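Local coordinates for uncharacterized protein (Thermoplasma acidophilum, PDB 3M4R) that is the zinc-binding N-terminal class II aldolase/adducin-type domain of a longer, probably oxidoreductase protein of the short-chain dehydrogenase family, at residues D90-T93 and D94-V98. Sequence-based numbering, arbitrary orientation.
Sequences DKMT and DEAMV
Thr93 caps the start of helix 94-103 by turning its hydroxyl back onto the first turn. Its OG1 accepts from the backbone N of Ala96 at 3.1 Å, with an N-H...O angle of 162°. Rotation about the CA-CB bond of Thr93 (chi1 70°) tucks OG1 back over its own main chain, facing the Ala96 amide. The same OG1 also rests 3.4 Å from Ala96 CB.

The main chain of Thr93 adds a second bond. Its carbonyl O accepts from Met97 N at 2.8 Å. Two amides of the first turn are therefore satisfied by one residue, one through the side chain and one through the backbone. Val98 N bonds to Asp94 O in the same i to i+4 pattern as Met97 N to Thr93 O.

One residue earlier, selenomethionine Met92 lies over the start of the helix. Its CG packs on Ala96 CB at 3.7 Å. The chain bends at its last torsion (chi3 -103°), and its selenium comes 3.9 Å from Met97 CA. Met97 is also selenomethionine. Its CB lies near Thr93 O, but the end of its buried side chain leads away from the loop.

A water also joins loop and helix. It donates to Met92 O and to Asp94 OD1, the latter at 2.9 Å.

Farther out, the Met97 side chain lies about 7 Å from that of Glu116, a zinc ligand, and about 10 Å from the zinc ion itself. The loop after helix 80-85 enters helix 94-103 through a threonine N-cap, at the surface of the class II aldolase/adducin-type domain.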
loop_
_atom_site.group_PDB
_atom_site.type_symbol
_atom_site.label_atom_id
_atom_site.label_comp_id
_atom_site.label_asym_id
_atom_site.label_seq_id
_atom_site.Cartn_x
_atom_site.Cartn_y
_atom_site.Cartn_z
ATOM N N ASP A 90 -15.644 -8.971 11.566
ATOM C CA ASP A 90 -16.062 -9.767 10.415
ATOM C C ASP A 90 -16.279 -8.882 9.190
ATOM O O ASP A 90 -15.588 -9.035 8.175
ATOM C CB ASP A 90 -17.315 -10.588 10.772
ATOM C CG ASP A 90 -16.963 -11.945 11.364
ATOM O OD1 ASP A 90 -15.864 -12.452 11.011
ATOM O OD2 ASP A 90 -17.760 -12.505 12.152
ATOM N N LYS A 91 -17.229 -7.964 9.310
ATOM C CA LYS A 91 -17.584 -7.038 8.251
ATOM C C LYS A 91 -17.515 -5.631 8.827
ATOM O O LYS A 91 -17.658 -5.436 10.019
ATOM C CB LYS A 91 -19.007 -7.315 7.760
HETATM N N MSE A 92 -17.329 -4.662 7.954
HETATM C CA MSE A 92 -17.405 -3.272 8.302
HETATM C C MSE A 92 -17.809 -2.556 7.029
HETATM O O MSE A 92 -17.199 -2.762 5.979
HETATM C CB MSE A 92 -16.021 -2.778 8.757
HETATM C CG MSE A 92 -15.957 -1.883 9.943
HETATM SE SE MSE A 92 -14.047 -1.607 10.300
HETATM C CE MSE A 92 -13.908 -2.803 11.796
ATOM N N THR A 93 -18.834 -1.731 7.101
ATOM C CA THR A 93 -19.158 -0.834 6.008
ATOM C C THR A 93 -18.057 0.203 5.826
ATOM O O THR A 93 -17.207 0.423 6.725
ATOM C CB THR A 93 -20.519 -0.111 6.274
ATOM O OG1 THR A 93 -20.361 0.825 7.334
ATOM C CG2 THR A 93 -21.609 -1.094 6.645
ATOM N N ASP A 94 -18.031 0.830 4.651
ATOM C CA ASP A 94 -17.088 1.916 4.373
ATOM C C ASP A 94 -17.143 3.026 5.423
ATOM O O ASP A 94 -16.125 3.458 5.944
ATOM C CB ASP A 94 -17.371 2.543 3.014
ATOM C CG ASP A 94 -17.031 1.620 1.849
ATOM O OD1 ASP A 94 -16.399 0.566 2.059
ATOM O OD2 ASP A 94 -17.462 1.937 0.716
ATOM N N GLU A 95 -18.359 3.467 5.706
ATOM C CA GLU A 95 -18.652 4.441 6.737
ATOM C C GLU A 95 -18.079 4.039 8.102
ATOM O O GLU A 95 -17.416 4.841 8.755
ATOM C CB GLU A 95 -20.165 4.595 6.865
ATOM C CG GLU A 95 -20.593 5.858 7.560
ATOM C CD GLU A 95 -22.086 5.893 7.889
ATOM O OE1 GLU A 95 -22.873 5.029 7.409
ATOM O OE2 GLU A 95 -22.467 6.801 8.647
ATOM N N ALA A 96 -18.350 2.799 8.519
ATOM C CA ALA A 96 -17.836 2.296 9.790
ATOM C C ALA A 96 -16.311 2.252 9.775
ATOM O O ALA A 96 -15.636 2.542 10.768
ATOM C CB ALA A 96 -18.379 0.917 10.086
HETATM N N MSE A 97 -15.768 1.834 8.642
HETATM C CA MSE A 97 -14.345 1.806 8.468
HETATM C C MSE A 97 -13.754 3.213 8.679
HETATM O O MSE A 97 -12.770 3.388 9.435
HETATM C CB MSE A 97 -14.055 1.225 7.064
HETATM C CG MSE A 97 -12.735 0.720 6.908
HETATM SE SE MSE A 97 -12.471 0.161 5.041
HETATM C CE MSE A 97 -12.823 1.766 3.985
ATOM N N VAL A 98 -14.375 4.233 8.079
ATOM C CA VAL A 98 -13.853 5.593 8.217
ATOM C C VAL A 98 -13.905 6.039 9.667
ATOM O O VAL A 98 -12.960 6.640 10.171
ATOM C CB VAL A 98 -14.594 6.603 7.295
ATOM C CG1 VAL A 98 -14.371 8.054 7.709
ATOM C CG2 VAL A 98 -14.168 6.366 5.840
HETATM O O HOH W 1 -15.738 -1.859 3.568
#